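Local structure of mandelate racemase/muconate lactonizing enzyme (2OG9) at residues A[136-139]-A[140-143]; A[365-368]-A[369-373]. The protein probably catalyses a mandelate racemase-type reaction, as a member of the enolase superfamily with a capping domain set against a TIM barrel. All blocks are in the same frame, centred on the assembly; numbering follows the deposited sequence.

Contact 1: A[136-139]-A[140-143]; sequences LSLA and KLLG
Ser137 OG takes the N-H of Lys140 at 3.1 Å, a fairly straight N-cap bond that serves an amide of the first turn of helix 138-142. The hydroxyl reaches it because chi1 of 59° sets OG between the backbone N and the carbonyl carbon; there it also lies 3.3 Å from Lys140 CG, at the root of that side chain. A second first-turn amide, Ala139 N, bonds to His323 ND1 on helix 318-326, and the backbones of Leu136 and Leu138 both bond to Gly362. From here the backbone closes its own turns: Leu141 N binds Ser137 O at 3.0 Å, and Leu142 N finds Leu138 O at the same length with a straighter 166° angle. Gly143 N reaches Ala139 O at 2.8 Å but bends to 132°; with positive phi this residue is the first to leave helical geometry. Replacing the serine by alanine removes OG, and Lys140 N would probably be left without its capping acceptor, the first turn being likelier to fray.

Lys140 bends at chi2 and carries NZ away from the helix, to salt bridges with Asp91 and Asp94 of the second subunit. Lys130 of that subunit donates to Lys140 O and Leu141 O, carbonyls at the C-terminal end of this short helix. On the apolar side Leu138 CD1 comes to 4.2 Å from Leu142 CG, the two side chains crossing at a slant and facing helices 295-307 and 318-326. Leu136 CD1 packs over the backbone at Leu141 CA, 3.9 Å away, while the Leu141 side chain lies on Trp127 of helix 114-133. The whole is a serine N-capped helix of barely more than one turn, following helix 114-133 and in contact with it, with barrel-domain helices and with the second subunit.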
loop_
_atom_site.group_PDB
_atom_site.type_symbol
_atom_site.label_atom_id
_atom_site.label_comp_id
_atom_site.label_asym_id
_atom_site.label_seq_id
_atom_site.Cartn_x
_atom_site.Cartn_y
_atom_site.Cartn_z
ATOM N N LEU A 136 -33.972 -19.487 -27.064
ATOM C CA LEU A 136 -33.892 -19.271 -25.624
ATOM C C LEU A 136 -34.130 -17.823 -25.233
ATOM O O LEU A 136 -33.857 -16.905 -26.007
ATOM C CB LEU A 136 -32.505 -19.667 -25.108
ATOM C CG LEU A 136 -31.971 -21.085 -25.290
ATOM C CD1 LEU A 136 -30.506 -21.129 -24.825
ATOM C CD2 LEU A 136 -32.821 -22.063 -24.504
ATOM N N SER A 137 -34.652 -17.618 -24.027
ATOM C CA SER A 137 -34.847 -16.265 -23.536
ATOM C C SER A 137 -33.416 -15.754 -23.345
ATOM O O SER A 137 -32.473 -16.545 -23.340
ATOM C CB SER A 137 -35.570 -16.287 -22.188
ATOM O OG SER A 137 -34.825 -17.020 -21.230
ATOM N N LEU A 138 -33.243 -14.447 -23.207
ATOM C CA LEU A 138 -31.904 -13.910 -23.006
ATOM C C LEU A 138 -31.334 -14.489 -21.717
ATOM O O LEU A 138 -30.159 -14.840 -21.652
ATOM C CB LEU A 138 -31.939 -12.381 -22.915
ATOM C CG LEU A 138 -30.594 -11.702 -22.608
ATOM C CD1 LEU A 138 -29.567 -12.085 -23.672
ATOM C CD2 LEU A 138 -30.779 -10.200 -22.562
ATOM N N ALA A 139 -32.177 -14.608 -20.694
ATOM C CA ALA A 139 -31.726 -15.148 -19.414
ATOM C C ALA A 139 -31.172 -16.564 -19.543
ATOM O O ALA A 139 -30.164 -16.900 -18.928
ATOM C CB ALA A 139 -32.871 -15.127 -18.396
ATOM N N LYS A 140 -31.836 -17.401 -20.340
ATOM C CA LYS A 140 -31.387 -18.771 -20.514
ATOM C C LYS A 140 -30.161 -18.857 -21.419
ATOM O O LYS A 140 -29.344 -19.765 -21.269
ATOM C CB LYS A 140 -32.526 -19.641 -21.063
ATOM C CG LYS A 140 -33.654 -19.879 -20.048
ATOM C CD LYS A 140 -33.185 -20.735 -18.864
ATOM C CE LYS A 140 -34.286 -20.873 -17.803
ATOM N NZ LYS A 140 -33.936 -21.848 -16.717
ATOM N N LEU A 141 -30.023 -17.924 -22.355
ATOM C CA LEU A 141 -28.855 -17.942 -23.229
ATOM C C LEU A 141 -27.623 -17.669 -22.369
ATOM O O LEU A 141 -26.598 -18.339 -22.484
ATOM C CB LEU A 141 -28.964 -16.871 -24.314
ATOM C CG LEU A 141 -27.707 -16.672 -25.171
ATOM C CD1 LEU A 141 -27.440 -17.913 -26.004
ATOM C CD2 LEU A 141 -27.898 -15.456 -26.073
ATOM N N LEU A 142 -27.739 -16.686 -21.490
ATOM C CA LEU A 142 -26.640 -16.328 -20.600
ATOM C C LEU A 142 -26.465 -17.383 -19.520
ATOM O O LEU A 142 -25.353 -17.620 -19.049
ATOM C CB LEU A 142 -26.926 -14.985 -19.933
ATOM C CG LEU A 142 -27.028 -13.751 -20.828
ATOM C CD1 LEU A 142 -27.405 -12.553 -19.970
ATOM C CD2 LEU A 142 -25.698 -13.519 -21.535
ATOM N N GLY A 143 -27.574 -18.019 -19.145
ATOM C CA GLY A 143 -27.562 -19.020 -18.095
ATOM C C GLY A 143 -28.114 -18.322 -16.863
ATOM O O GLY A 143 -27.554 -17.319 -16.429
#

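Contact 2: A[365-368]-A[369-373]; sequences LTLS and GQVKA
Ser368 and Val371 meet in a serine-capped turn at the start of the short helix 370-374, on the surface of the protein. Ser368 uses both of its oxygens: OG accepts weakly from Gln370 N at 3.3 Å, bent to 132°, and the carbonyl O accepts, also weakly, from Val371 N. With chi1 at 72°, OG sits between the backbone N and the carbonyl carbon, turned toward the amide of Gln370; it lies 3.6 Å from Gln370 CB. Val371 points its side chain back at the incoming chain. Its CG2, anti to its own carbonyl carbon, lies 3.6 Å from Ser368 O and packs on Leu367 CB at 4.1 Å. One step out, Phe51 of strand 46-56 packs against both Leu367 and Val371, so this small apolar pair lies against the antiparallel sheet of the N-terminal domain.

The serine is also held by the preceding loop: OG has its stronger partner in Pro342 O, and its backbone bonds to Leu343. Farther along, Lys372 NZ pairs with Glu378 on strand 375-382, and Val371 O accepts a bond from Thr375 OG1. A water bridges the turn, donating to Ser368 O at 2.7 Å and accepting from Lys372 N at 3.1 Å.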
loop_
_atom_site.group_PDB
_atom_site.type_symbol
_atom_site.label_atom_id
_atom_site.label_comp_id
_atom_site.label_asym_id
_atom_site.label_seq_id
_atom_site.Cartn_x
_atom_site.Cartn_y
_atom_site.Cartn_z
ATOM N N LEU A 365 -39.460 -8.880 -26.580
ATOM C CA LEU A 365 -40.097 -7.599 -26.858
ATOM C C LEU A 365 -40.318 -7.336 -28.345
ATOM O O LEU A 365 -39.484 -7.690 -29.182
ATOM C CB LEU A 365 -39.243 -6.451 -26.296
ATOM C CG LEU A 365 -38.909 -6.422 -24.801
ATOM C CD1 LEU A 365 -37.866 -5.335 -24.557
ATOM C CD2 LEU A 365 -40.166 -6.163 -23.970
ATOM N N THR A 366 -41.450 -6.709 -28.653
ATOM C CA THR A 366 -41.795 -6.315 -30.018
ATOM C C THR A 366 -42.392 -4.919 -29.892
ATOM O O THR A 366 -43.062 -4.616 -28.903
ATOM C CB THR A 366 -42.828 -7.267 -30.676
ATOM O OG1 THR A 366 -43.985 -7.380 -29.840
ATOM C CG2 THR A 366 -42.215 -8.644 -30.908
ATOM N N LEU A 367 -42.140 -4.067 -30.876
ATOM C CA LEU A 367 -42.629 -2.694 -30.839
ATOM C C LEU A 367 -44.137 -2.575 -31.005
ATOM O O LEU A 367 -44.721 -3.187 -31.896
ATOM C CB LEU A 367 -41.939 -1.870 -31.922
ATOM C CG LEU A 367 -40.411 -1.878 -31.855
ATOM C CD1 LEU A 367 -39.833 -1.123 -33.052
ATOM C CD2 LEU A 367 -39.968 -1.242 -30.548
ATOM N N SER A 368 -44.759 -1.771 -30.149
ATOM C CA SER A 368 -46.198 -1.569 -30.212
ATOM C C SER A 368 -46.530 -0.637 -31.374
ATOM O O SER A 368 -45.641 -0.024 -31.967
ATOM C CB SER A 368 -46.704 -0.952 -28.909
ATOM O OG SER A 368 -46.300 0.404 -28.801
ATOM N N GLY A 369 -47.814 -0.533 -31.696
ATOM C CA GLY A 369 -48.225 0.338 -32.781
ATOM C C GLY A 369 -48.043 1.803 -32.428
ATOM O O GLY A 369 -47.977 2.653 -33.315
ATOM N N GLN A 370 -47.958 2.097 -31.134
ATOM C CA GLN A 370 -47.779 3.467 -30.654
ATOM C C GLN A 370 -46.410 4.051 -30.975
ATOM O O GLN A 370 -46.261 5.268 -31.088
ATOM C CB GLN A 370 -47.997 3.530 -29.139
ATOM C CG GLN A 370 -49.423 3.829 -28.722
ATOM C CD GLN A 370 -49.766 5.307 -28.842
ATOM O OE1 GLN A 370 -49.528 5.933 -29.876
ATOM N NE2 GLN A 370 -50.333 5.868 -27.780
ATOM N N VAL A 371 -45.410 3.186 -31.115
ATOM C CA VAL A 371 -44.052 3.637 -31.408
ATOM C C VAL A 371 -43.990 4.497 -32.667
ATOM O O VAL A 371 -43.328 5.538 -32.688
ATOM C CB VAL A 371 -43.095 2.436 -31.564
ATOM C CG1 VAL A 371 -41.726 2.908 -32.036
ATOM C CG2 VAL A 371 -42.961 1.712 -30.234
ATOM N N LYS A 372 -44.688 4.065 -33.711
ATOM C CA LYS A 372 -44.705 4.797 -34.971
ATOM C C LYS A 372 -45.101 6.257 -34.757
ATOM O O LYS A 372 -44.407 7.168 -35.199
ATOM C CB LYS A 372 -45.678 4.125 -35.950
ATOM C CG LYS A 372 -45.942 4.889 -37.247
ATOM C CD LYS A 372 -44.843 4.720 -38.294
ATOM C CE LYS A 372 -43.586 5.503 -37.953
ATOM N NZ LYS A 372 -42.574 5.430 -39.049
ATOM N N ALA A 373 -46.210 6.473 -34.059
ATOM C CA ALA A 373 -46.705 7.818 -33.800
ATOM C C ALA A 373 -45.746 8.687 -32.984
ATOM O O ALA A 373 -45.792 9.915 -33.064
ATOM C CB ALA A 373 -48.046 7.740 -33.092
HETATM O O HOH W 1 -44.969 1.068 -34.397
#

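From the N terminus, the chain passes through the strands 15-26, 46-56 and 61-69 and helix 114-133 before contact 1 closes a single helical turn at 138-142. It then runs through the barrel strands and helices, and only after strand 354-356 does contact 2 turn it into helix 370-374. The two are in series, neither nested nor crossed, with centres about 24 Å apart and nearest atoms about 9 Å apart. Gly362 and Leu363, just before contact 2, meet contact 1. Contact 1 joins the stretch after helix 114-133 to barrel helices and a second subunit; contact 2 leads the chain back to strand 375-382, beside strand 15-26.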